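Local coordinates for protein uncharacterized HTH-type transcriptional regulator YybR (Bacillus subtilis, PDB 4A5N) that acts as a redox-sensing transcriptional regulator of the MarR/DUF24 (HxlR-like) type and probably binds DNA through a winged helix-turn-helix domain, at residues Glu73-His76 with Pro80-Glu83; Arg62-Glu65 with Ile69-Arg72; Tyr33-Gly38 with Asn43-Ile48. The protein carries 1 engineered substitution. One frame throughout, in Å; residues are numbered along the deposited sequence.

Overall arrangement
The three contacts lie within a single winged helix-turn-helix domain and illustrate how chemistry follows place in the fold. Contact 1 is a surface contact in the beta hairpin, mainly backbone hydrogen bonds and polar side chains, with a valine pair on the other face. Contact 2 is buried; it fastens the end of helix 54-66 to the start of strand 70-75, combining a shared carbonyl with aliphatic packing and water bridges. Contact 3, partly buried, brings helices 28-35 and 42-48 together through aromatic, aliphatic and thioether groups. Contacts 1 and 2 share strand 70-75 and touch where Val82 CG1 meets Arg72 CG, whereas contacts 2 and 3 meet through Val70 CG2 and Met35 CE.

Contact 1 of 3, residues Glu73-His76 with Pro80-Glu83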
ATOM      1  N   GLU B  73      16.905   2.567 -18.656  1.00 33.37           N
ATOM      2  CA  GLU B  73      17.764   3.045 -19.716  1.00 33.98           C
ATOM      3  C   GLU B  73      19.033   2.197 -19.758  1.00 33.27           C
ATOM      4  O   GLU B  73      19.784   2.165 -18.785  1.00 30.20           O
ATOM      5  CB  GLU B  73      18.130   4.520 -19.466  1.00 35.95           C
ATOM      6  CG  GLU B  73      18.923   5.197 -20.587  1.00 37.66           C
ATOM      7  CD  GLU B  73      18.147   5.329 -21.905  1.00 41.11           C
ATOM      8  OE1 GLU B  73      16.909   5.471 -21.888  1.00 41.41           O
ATOM      9  OE2 GLU B  73      18.789   5.298 -22.975  1.00 44.21           O
ATOM     10  N   VAL B  74      19.260   1.542 -20.891  1.00 31.82           N
ATOM     11  CA  VAL B  74      20.455   0.744 -21.101  1.00 35.01           C
ATOM     12  C   VAL B  74      21.399   1.449 -22.081  1.00 38.09           C
ATOM     13  O   VAL B  74      21.042   1.706 -23.236  1.00 36.97           O
ATOM     14  CB  VAL B  74      20.119  -0.656 -21.612  1.00 35.65           C
ATOM     15  CG1 VAL B  74      21.371  -1.508 -21.698  1.00 36.36           C
ATOM     16  CG2 VAL B  74      19.092  -1.303 -20.698  1.00 32.78           C
ATOM     17  N   TYR B  75      22.603   1.738 -21.600  1.00 40.32           N
ATOM     18  CA  TYR B  75      23.659   2.311 -22.426  1.00 44.75           C
ATOM     19  C   TYR B  75      24.432   1.192 -23.078  1.00 46.40           C
ATOM     20  O   TYR B  75      24.793   0.191 -22.432  1.00 46.78           O
ATOM     21  CB  TYR B  75      24.567   3.207 -21.590  1.00 46.52           C
ATOM     22  CG  TYR B  75      23.806   4.382 -21.007  1.00 47.45           C
ATOM     23  CD1 TYR B  75      23.061   4.253 -19.837  1.00 46.52           C
ATOM     24  CD2 TYR B  75      23.790   5.608 -21.658  1.00 50.44           C
ATOM     25  CE1 TYR B  75      22.356   5.317 -19.321  1.00 46.06           C
ATOM     26  CE2 TYR B  75      23.089   6.676 -21.147  1.00 50.40           C
ATOM     27  CZ  TYR B  75      22.383   6.528 -19.976  1.00 48.66           C
ATOM     28  OH  TYR B  75      21.697   7.599 -19.482  1.00 53.65           O
ATOM     29  N   HIS B  76      24.701   1.374 -24.366  1.00 49.05           N
ATOM     30  CA  HIS B  76      25.136   0.284 -25.222  1.00 51.35           C
ATOM     31  C   HIS B  76      26.621   0.153 -25.343  1.00 51.53           C
ATOM     32  O   HIS B  76      27.144  -0.070 -26.434  1.00 52.43           O
ATOM     33  CB  HIS B  76      24.478   0.401 -26.593  1.00 54.61           C
ATOM     34  CG  HIS B  76      22.978   0.377 -26.527  1.00 56.23           C
ATOM     35  ND1 HIS B  76      22.285  -0.744 -26.232  1.00 57.66           N
ATOM     36  CD2 HIS B  76      22.038   1.396 -26.670  1.00 58.53           C
ATOM     37  CE1 HIS B  76      20.971  -0.467 -26.209  1.00 59.42           C
ATOM     38  NE2 HIS B  76      20.819   0.846 -26.480  1.00 60.12           N
ATOM     39  N   PRO B  80      27.468  -2.862 -20.076  1.00 39.57           N
ATOM     40  CA  PRO B  80      26.462  -1.788 -20.210  1.00 38.92           C
ATOM     41  C   PRO B  80      26.094  -1.077 -18.901  1.00 36.67           C
ATOM     42  O   PRO B  80      26.116  -1.660 -17.837  1.00 37.23           O
ATOM     43  CB  PRO B  80      25.218  -2.509 -20.756  1.00 38.96           C
ATOM     44  CG  PRO B  80      25.396  -3.927 -20.325  1.00 40.80           C
ATOM     45  CD  PRO B  80      26.880  -4.197 -20.283  1.00 41.18           C
ATOM     46  N   LYS B  81      25.779   0.197 -19.010  1.00 36.29           N
ATOM     47  CA  LYS B  81      25.354   0.975 -17.880  1.00 34.63           C
ATOM     48  C   LYS B  81      23.848   0.862 -17.899  1.00 32.34           C
ATOM     49  O   LYS B  81      23.235   0.977 -18.966  1.00 33.36           O
ATOM     50  CB  LYS B  81      25.810   2.416 -18.054  1.00 35.51           C
ATOM     51  CG  LYS B  81      25.574   3.339 -16.880  1.00 37.67           C
ATOM     52  CD  LYS B  81      26.223   4.677 -17.211  1.00 40.30           C
ATOM     53  CE  LYS B  81      26.265   5.610 -16.029  1.00 42.22           C
ATOM     54  NZ  LYS B  81      26.503   6.987 -16.574  1.00 43.11           N
ATOM     55  N   VAL B  82      23.264   0.555 -16.741  1.00 30.28           N
ATOM     56  CA  VAL B  82      21.815   0.531 -16.608  1.00 29.19           C
ATOM     57  C   VAL B  82      21.335   1.466 -15.496  1.00 29.94           C
ATOM     58  O   VAL B  82      21.815   1.416 -14.333  1.00 29.39           O
ATOM     59  CB  VAL B  82      21.257  -0.873 -16.445  1.00 27.87           C
ATOM     60  CG1 VAL B  82      19.744  -0.830 -16.367  1.00 25.95           C
ATOM     61  CG2 VAL B  82      21.695  -1.720 -17.628  1.00 30.16           C
ATOM     62  N   GLU B  83      20.388   2.315 -15.879  1.00 29.80           N
ATOM     63  CA  GLU B  83      19.808   3.324 -14.983  1.00 30.57           C
ATOM     64  C   GLU B  83      18.285   3.265 -14.930  1.00 29.28           C
ATOM     65  O   GLU B  83      17.632   3.190 -15.965  1.00 30.72           O
ATOM     66  CB  GLU B  83      20.239   4.714 -15.446  1.00 31.42           C
ATOM     67  CG  GLU B  83      21.730   4.936 -15.291  1.00 34.07           C
ATOM     68  CD  GLU B  83      22.175   6.260 -15.830  1.00 38.42           C
ATOM     69  OE1 GLU B  83      21.492   6.815 -16.731  1.00 42.32           O
ATOM     70  OE2 GLU B  83      23.204   6.752 -15.327  1.00 40.47           O
TER
HETATM   71  O   HOH W   1      27.301   1.574 -21.584  1.00 43.23           O
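The beta hairpin of strands 70-75 and 81-86, the wing of a winged helix-turn-helix domain, is paired here near its tip. Glu73 and Glu83 form a hydrogen-bonded antiparallel pair: Glu73 N donates to Glu83 O at 2.9 Å, and Glu83 N returns a bond of 3.0 Å to Glu73 O. Farther out, the straight bond from Tyr75 N to Lys81 O measures 2.8 Å, and a water adds a longer, partly weak bridge between Tyr75 O and Lys81 N. Val74 and Val82 form the neighbouring non-hydrogen-bonded pair. Val74 CG2 and Val82 CG2 are 4.0 Å apart, both side chains on the sheet face opposite Tyr75 and Glu83.

On that other face the aliphatic part of Lys81 runs alongside the Tyr75 ring, Lys81 CB lying 3.8 Å from Tyr75 CD1. The extended lysine chain carries Lys81 NZ to Glu83 OE2, a salt bridge of 3.5 Å, and Lys39 gives the same oxygen a second cationic partner. The other carboxylate oxygen serves the tyrosine. With ring and carboxylate planes 87° apart, Tyr75 OH donates to Glu83 OE1 over 2.9 Å, reaching it from above the carboxylate plane.

Contact 2 of 3, residues Arg62-Glu65 with Ile69-Arg72; sequences RELE and IVHR
Leu64 O is gripped by two successive amides of the 69-72 segment. Ile69 N comes in almost in line with the carbonyl bond, 2.9 Å from Leu64 O, whereas Val70 N, 3.3 Å from the same Leu64 O, comes from well above the carbonyl plane. One acceptor thus fixes both the last loop residue and the first residue of the strand. The Leu64 side chain meets the same two residues: its CD2 methyl packs on Ile69 CG2, and Leu64 CB lies 3.7 Å from Val70 CG2. Val70 owes this placement to its first torsion (chi1 168°), which sets CG2 beside its own backbone N and hence near the leucine. Helix 28-35 covers these side chains, Lys28 touching Leu64, Phe32 touching Ile69 and Met35 touching Val70.

Toward the outer side the contact becomes polar. Glu65 CA makes a CA-H...O contact of 3.3 Å with Val70 O, and a water donates to both Glu65 O and Val70 O. The extended Glu65 chain lays its carboxylate against the aliphatic stem of Arg72, at CB and CD, Glu65 OE1 lying 3.6 Å from Arg72 CD. A second water donates to Glu65 OE2 and accepts from Arg72 N, while Arg72 NE is hydrogen-bonded to Tyr84 OH. Such a junction, the putative recognition helix 54-66 leading through a short turn into the first wing strand, is characteristic of the winged helix-turn-helix fold.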
ATOM      1  N   ARG B  62      11.415  -4.926 -12.723  1.00 32.84           N
ATOM      2  CA  ARG B  62      10.759  -5.331 -13.981  1.00 35.65           C
ATOM      3  C   ARG B  62       9.252  -5.080 -13.903  1.00 33.54           C
ATOM      4  O   ARG B  62       8.627  -4.621 -14.875  1.00 32.37           O
ATOM      5  CB  ARG B  62      11.026  -6.827 -14.321  1.00 41.19           C
ATOM      6  CG  ARG B  62      12.315  -7.087 -15.096  1.00 46.21           C
ATOM      7  CD  ARG B  62      12.409  -8.544 -15.557  1.00 52.86           C
ATOM      8  NE  ARG B  62      13.423  -8.749 -16.602  1.00 57.53           N
ATOM      9  CZ  ARG B  62      13.181  -9.146 -17.860  1.00 64.83           C
ATOM     10  NH1 ARG B  62      11.943  -9.426 -18.290  1.00 66.86           N
ATOM     11  NH2 ARG B  62      14.200  -9.280 -18.711  1.00 67.28           N
ATOM     12  N   GLU B  63       8.658  -5.372 -12.751  1.00 33.69           N
ATOM     13  CA  GLU B  63       7.228  -5.136 -12.580  1.00 32.52           C
ATOM     14  C   GLU B  63       6.887  -3.653 -12.594  1.00 29.67           C
ATOM     15  O   GLU B  63       5.940  -3.254 -13.240  1.00 30.45           O
ATOM     16  CB  GLU B  63       6.707  -5.751 -11.291  1.00 34.25           C
ATOM     17  CG  GLU B  63       6.925  -7.242 -11.219  1.00 34.96           C
ATOM     18  CD  GLU B  63       6.223  -7.863 -10.052  1.00 37.24           C
ATOM     19  OE1 GLU B  63       5.677  -7.104  -9.233  1.00 34.60           O
ATOM     20  OE2 GLU B  63       6.231  -9.125  -9.953  1.00 38.90           O
ATOM     21  N   LEU B  64       7.652  -2.832 -11.882  1.00 28.33           N
ATOM     22  CA  LEU B  64       7.479  -1.339 -11.960  1.00 27.46           C
ATOM     23  C   LEU B  64       7.624  -0.795 -13.377  1.00 27.81           C
ATOM     24  O   LEU B  64       6.844   0.099 -13.848  1.00 29.15           O
ATOM     25  CB  LEU B  64       8.510  -0.671 -11.061  1.00 26.46           C
ATOM     26  CG  LEU B  64       8.123  -0.667  -9.582  1.00 27.66           C
ATOM     27  CD1 LEU B  64       9.333  -0.269  -8.737  1.00 27.18           C
ATOM     28  CD2 LEU B  64       6.937   0.255  -9.312  1.00 27.26           C
ATOM     29  N   GLU B  65       8.620  -1.329 -14.085  1.00 28.39           N
ATOM     30  CA  GLU B  65       8.792  -1.033 -15.521  1.00 30.24           C
ATOM     31  C   GLU B  65       7.602  -1.498 -16.363  1.00 31.97           C
ATOM     32  O   GLU B  65       7.069  -0.741 -17.224  1.00 31.46           O
ATOM     33  CB  GLU B  65      10.129  -1.597 -16.063  1.00 32.28           C
ATOM     34  CG  GLU B  65      10.387  -1.268 -17.538  1.00 34.53           C
ATOM     35  CD  GLU B  65      11.643  -1.934 -18.104  1.00 37.79           C
ATOM     36  OE1 GLU B  65      12.316  -2.710 -17.384  1.00 39.43           O
ATOM     37  OE2 GLU B  65      11.954  -1.666 -19.275  1.00 36.69           O
ATOM     38  N   ILE B  69       5.799   2.666 -14.568  1.00 27.72           N
ATOM     39  CA  ILE B  69       6.221   3.547 -13.455  1.00 27.88           C
ATOM     40  C   ILE B  69       7.713   3.859 -13.445  1.00 27.03           C
ATOM     41  O   ILE B  69       8.161   4.953 -13.025  1.00 27.61           O
ATOM     42  CB  ILE B  69       5.903   2.856 -12.109  1.00 26.51           C
ATOM     43  CG1 ILE B  69       4.442   2.358 -12.077  1.00 28.71           C
ATOM     44  CG2 ILE B  69       6.234   3.770 -10.921  1.00 25.78           C
ATOM     45  CD1 ILE B  69       3.380   3.426 -12.276  1.00 28.30           C
ATOM     46  N   VAL B  70       8.476   2.917 -13.964  1.00 25.90           N
ATOM     47  CA  VAL B  70       9.906   3.041 -14.058  1.00 26.33           C
ATOM     48  C   VAL B  70      10.405   2.855 -15.484  1.00 27.56           C
ATOM     49  O   VAL B  70       9.876   2.045 -16.260  1.00 29.44           O
ATOM     50  CB  VAL B  70      10.590   2.055 -13.089  1.00 27.15           C
ATOM     51  CG1 VAL B  70      12.094   1.933 -13.363  1.00 28.94           C
ATOM     52  CG2 VAL B  70      10.341   2.514 -11.663  1.00 24.73           C
ATOM     53  N   HIS B  71      11.402   3.676 -15.830  1.00 27.26           N
ATOM     54  CA  HIS B  71      12.105   3.602 -17.081  1.00 28.56           C
ATOM     55  C   HIS B  71      13.438   2.955 -16.805  1.00 27.65           C
ATOM     56  O   HIS B  71      14.135   3.306 -15.815  1.00 26.08           O
ATOM     57  CB  HIS B  71      12.287   5.003 -17.707  1.00 31.21           C
ATOM     58  CG  HIS B  71      13.107   4.988 -18.978  1.00 33.89           C
ATOM     59  ND1 HIS B  71      12.601   4.606 -20.178  1.00 38.05           N
ATOM     60  CD2 HIS B  71      14.433   5.293 -19.199  1.00 35.74           C
ATOM     61  CE1 HIS B  71      13.562   4.672 -21.112  1.00 38.37           C
ATOM     62  NE2 HIS B  71      14.690   5.087 -20.517  1.00 37.55           N
ATOM     63  N   ARG B  72      13.774   1.966 -17.627  1.00 28.68           N
ATOM     64  CA  ARG B  72      15.106   1.327 -17.592  1.00 30.30           C
ATOM     65  C   ARG B  72      15.906   1.713 -18.855  1.00 32.86           C
ATOM     66  O   ARG B  72      15.616   1.240 -19.971  1.00 33.24           O
ATOM     67  CB  ARG B  72      14.946  -0.189 -17.518  1.00 30.22           C
ATOM     68  CG  ARG B  72      16.224  -1.001 -17.376  1.00 31.16           C
ATOM     69  CD  ARG B  72      15.905  -2.494 -17.337  1.00 33.35           C
ATOM     70  NE  ARG B  72      17.060  -3.295 -16.907  1.00 35.84           N
ATOM     71  CZ  ARG B  72      17.923  -3.931 -17.711  1.00 36.58           C
ATOM     72  NH1 ARG B  72      17.784  -3.937 -19.025  1.00 36.14           N
ATOM     73  NH2 ARG B  72      18.937  -4.596 -17.170  1.00 38.06           N
TER
HETATM   74  O   HOH W   2      12.050   1.216 -19.713  1.00 33.60           O
HETATM   75  O   HOH W   3       8.316   1.914 -18.505  1.00 45.31           O

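Contact 3 of 3, residues Tyr33-Gly38 with Asn43-Ile48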
ATOM      1  N   TYR B  33      10.768   5.574  -3.736  1.00 27.04           N
ATOM      2  CA  TYR B  33      11.193   6.719  -2.959  1.00 29.45           C
ATOM      3  C   TYR B  33      12.589   7.197  -3.347  1.00 30.02           C
ATOM      4  O   TYR B  33      12.805   8.403  -3.525  1.00 29.04           O
ATOM      5  CB  TYR B  33      11.117   6.464  -1.444  1.00 30.45           C
ATOM      6  CG  TYR B  33      11.592   7.638  -0.643  1.00 33.77           C
ATOM      7  CD1 TYR B  33      10.776   8.748  -0.433  1.00 35.39           C
ATOM      8  CD2 TYR B  33      12.880   7.672  -0.134  1.00 35.77           C
ATOM      9  CE1 TYR B  33      11.237   9.858   0.295  1.00 36.72           C
ATOM     10  CE2 TYR B  33      13.344   8.766   0.579  1.00 38.90           C
ATOM     11  CZ  TYR B  33      12.525   9.847   0.795  1.00 38.31           C
ATOM     12  OH  TYR B  33      13.042  10.904   1.510  1.00 40.97           O
ATOM     13  N   HIS B  34      13.494   6.248  -3.542  1.00 28.15           N
ATOM     14  CA  HIS B  34      14.882   6.552  -3.818  1.00 29.05           C
ATOM     15  C   HIS B  34      15.110   7.025  -5.245  1.00 27.95           C
ATOM     16  O   HIS B  34      16.126   7.620  -5.546  1.00 28.16           O
ATOM     17  CB  HIS B  34      15.760   5.375  -3.388  1.00 29.85           C
ATOM     18  CG  HIS B  34      15.940   5.293  -1.864  1.00 32.57           C
ATOM     19  ND1 HIS B  34      16.966   5.905  -1.217  1.00 35.32           N
ATOM     20  CD2 HIS B  34      15.171   4.667  -0.867  1.00 31.99           C
ATOM     21  CE1 HIS B  34      16.837   5.710   0.108  1.00 34.47           C
ATOM     22  NE2 HIS B  34      15.744   4.954   0.321  1.00 33.37           N
ATOM     23  N   MET B  35      14.128   6.848  -6.108  1.00 24.82           N
ATOM     24  CA  MET B  35      14.215   7.450  -7.436  1.00 25.32           C
ATOM     25  C   MET B  35      13.601   8.837  -7.508  1.00 25.97           C
ATOM     26  O   MET B  35      13.722   9.491  -8.556  1.00 24.33           O
ATOM     27  CB  MET B  35      13.598   6.565  -8.495  1.00 24.72           C
ATOM     28  CG  MET B  35      14.441   5.339  -8.848  1.00 25.71           C
ATOM     29  SD  MET B  35      13.673   4.200 -10.036  1.00 26.17           S
ATOM     30  CE  MET B  35      12.684   3.199  -8.910  1.00 27.35           C
ATOM     31  N   ILE B  36      12.959   9.293  -6.434  1.00 26.68           N
ATOM     32  CA  ILE B  36      12.313  10.621  -6.438  1.00 26.22           C
ATOM     33  C   ILE B  36      13.355  11.718  -6.743  1.00 28.84           C
ATOM     34  O   ILE B  36      13.092  12.642  -7.525  1.00 30.72           O
ATOM     35  CB  ILE B  36      11.577  10.891  -5.099  1.00 26.55           C
ATOM     36  CG1 ILE B  36      10.291  10.066  -4.973  1.00 24.32           C
ATOM     37  CG2 ILE B  36      11.243  12.370  -4.928  1.00 27.70           C
ATOM     38  CD1 ILE B  36       9.553  10.306  -3.686  1.00 25.53           C
ATOM     39  N   ASP B  37      14.551  11.606  -6.185  1.00 29.29           N
ATOM     40  CA  ASP B  37      15.588  12.615  -6.412  1.00 33.75           C
ATOM     41  C   ASP B  37      16.488  12.379  -7.617  1.00 32.61           C
ATOM     42  O   ASP B  37      17.471  13.091  -7.768  1.00 33.63           O
ATOM     43  CB  ASP B  37      16.452  12.845  -5.141  1.00 35.87           C
ATOM     44  CG  ASP B  37      17.355  11.654  -4.764  1.00 38.14           C
ATOM     45  OD1 ASP B  37      17.307  10.551  -5.353  1.00 40.65           O
ATOM     46  OD2 ASP B  37      18.147  11.845  -3.819  1.00 42.79           O
ATOM     47  N   GLY B  38      16.144  11.391  -8.451  1.00 31.84           N
ATOM     48  CA  GLY B  38      16.868  11.072  -9.695  1.00 31.16           C
ATOM     49  C   GLY B  38      17.237   9.604  -9.878  1.00 28.35           C
ATOM     50  O   GLY B  38      17.069   8.793  -8.972  1.00 28.04           O
ATOM     51  N   ASN B  43      23.148  -1.486  -8.362  1.00 30.55           N
ATOM     52  CA  ASN B  43      23.998  -1.499  -7.172  1.00 33.18           C
ATOM     53  C   ASN B  43      23.695  -0.418  -6.113  1.00 31.43           C
ATOM     54  O   ASN B  43      23.927  -0.633  -4.922  1.00 30.05           O
ATOM     55  CB  ASN B  43      25.477  -1.476  -7.579  1.00 35.60           C
ATOM     56  CG  ASN B  43      25.983  -2.834  -8.092  1.00 38.53           C
ATOM     57  OD1 ASN B  43      27.106  -2.935  -8.596  1.00 42.01           O
ATOM     58  ND2 ASN B  43      25.155  -3.854  -8.000  1.00 36.96           N
ATOM     59  N   GLU B  44      23.150   0.728  -6.529  1.00 29.50           N
ATOM     60  CA  GLU B  44      22.761   1.744  -5.560  1.00 29.44           C
ATOM     61  C   GLU B  44      21.561   1.268  -4.749  1.00 28.39           C
ATOM     62  O   GLU B  44      21.481   1.548  -3.558  1.00 29.60           O
ATOM     63  CB  GLU B  44      22.444   3.078  -6.234  1.00 28.67           C
ATOM     64  CG  GLU B  44      23.640   3.678  -6.942  1.00 29.93           C
ATOM     65  CD  GLU B  44      23.393   5.049  -7.524  1.00 31.78           C
ATOM     66  OE1 GLU B  44      22.797   5.113  -8.620  1.00 29.95           O
ATOM     67  OE2 GLU B  44      23.826   6.062  -6.899  1.00 35.37           O
ATOM     68  N   PHE B  45      20.641   0.573  -5.416  1.00 27.97           N
ATOM     69  CA  PHE B  45      19.465  -0.000  -4.774  1.00 27.92           C
ATOM     70  C   PHE B  45      19.862  -1.117  -3.792  1.00 28.32           C
ATOM     71  O   PHE B  45      19.234  -1.208  -2.737  1.00 29.29           O
ATOM     72  CB  PHE B  45      18.501  -0.611  -5.769  1.00 27.23           C
ATOM     73  CG  PHE B  45      17.735   0.382  -6.603  1.00 25.77           C
ATOM     74  CD1 PHE B  45      17.004   1.409  -6.019  1.00 26.00           C
ATOM     75  CD2 PHE B  45      17.668   0.220  -7.966  1.00 25.91           C
ATOM     76  CE1 PHE B  45      16.256   2.271  -6.822  1.00 23.95           C
ATOM     77  CE2 PHE B  45      16.916   1.069  -8.766  1.00 25.02           C
ATOM     78  CZ  PHE B  45      16.209   2.080  -8.183  1.00 24.83           C
ATOM     79  N   ARG B  46      20.822  -1.968  -4.165  1.00 31.28           N
ATOM     80  CA  ARG B  46      21.305  -3.030  -3.272  1.00 34.03           C
ATOM     81  C   ARG B  46      21.883  -2.458  -1.980  1.00 36.16           C
ATOM     82  O   ARG B  46      21.805  -3.090  -0.896  1.00 38.73           O
ATOM     83  CB  ARG B  46      22.385  -3.896  -3.936  1.00 37.29           C
ATOM     84  CG  ARG B  46      21.904  -4.911  -4.945  1.00 37.29           C
ATOM     85  CD  ARG B  46      23.081  -5.460  -5.740  1.00 38.93           C
ATOM     86  NE  ARG B  46      23.915  -6.368  -4.930  1.00 41.15           N
ATOM     87  CZ  ARG B  46      25.105  -6.846  -5.294  1.00 43.13           C
ATOM     88  NH1 ARG B  46      25.626  -6.536  -6.476  1.00 43.65           N
ATOM     89  NH2 ARG B  46      25.772  -7.670  -4.472  1.00 44.64           N
ATOM     90  N   ARG B  47      22.546  -1.310  -2.088  1.00 35.94           N
ATOM     91  CA  ARG B  47      23.053  -0.629  -0.891  1.00 37.84           C
ATOM     92  C   ARG B  47      21.888  -0.027  -0.104  1.00 37.66           C
ATOM     93  O   ARG B  47      21.958   0.085   1.104  1.00 39.84           O
ATOM     94  CB  ARG B  47      24.040   0.487  -1.262  1.00 37.97           C
ATOM     95  CG  ARG B  47      25.308  -0.009  -1.932  1.00 39.08           C
ATOM     96  CD  ARG B  47      26.107   1.108  -2.598  1.00 39.23           C
ATOM     97  NE  ARG B  47      27.144   0.460  -3.363  1.00 39.79           N
ATOM     98  CZ  ARG B  47      27.431   0.697  -4.628  1.00 39.68           C
ATOM     99  NH1 ARG B  47      26.803   1.647  -5.324  1.00 37.50           N
ATOM    100  NH2 ARG B  47      28.367  -0.011  -5.193  1.00 39.28           N
ATOM    101  N   ILE B  48      20.848   0.427  -0.794  1.00 38.61           N
ATOM    102  CA  ILE B  48      19.657   0.962  -0.106  1.00 40.10           C
ATOM    103  C   ILE B  48      18.947  -0.189   0.647  1.00 41.87           C
ATOM    104  O   ILE B  48      18.476   0.021   1.761  1.00 43.59           O
ATOM    105  CB  ILE B  48      18.743   1.767  -1.093  1.00 39.23           C
ATOM    106  CG1 ILE B  48      19.474   3.034  -1.554  1.00 38.43           C
ATOM    107  CG2 ILE B  48      17.396   2.148  -0.482  1.00 38.27           C
ATOM    108  CD1 ILE B  48      19.126   3.453  -2.978  1.00 37.92           C
TER
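Ile48 lies over one face of the His34 imidazole, and the side chains run antiparallel where they pass. Its CG2 methyl sits almost above the ring centre, 3.4 Å from the centroid and 15° off the ring normal, which makes a CH-pi contact. Ile48 CD1 meets the same ring at its ND1 corner, 3.7 Å from His34 ND1. Tyr33 CD2 lies above the opposite face near its rim, leaving the imidazole between an aromatic edge atom and an aliphatic branch.

These side chains join helix 28-35 to helix 42-48; the latter and the following helix 54-66 would make up the helix-turn-helix of this winged domain. Phe45 is buried and also touches Leu57 and Leu61 of helix 54-66.

Met35 crosses Phe45 at about a right angle and approaches the ring by its edge rather than over a face. Met35 CG lies in the ring plane, 3.8 Å from Phe45 CZ. The thioether follows the same side: Met35 SD is 5.2 Å from the Phe45 centroid and 84° off the normal, an edge-on Met-aromatic contact. A bend at chi3 (-85°) turns the methionine's terminal methyl back to the ring, with Met35 CE also 3.8 Å from Phe45 CZ.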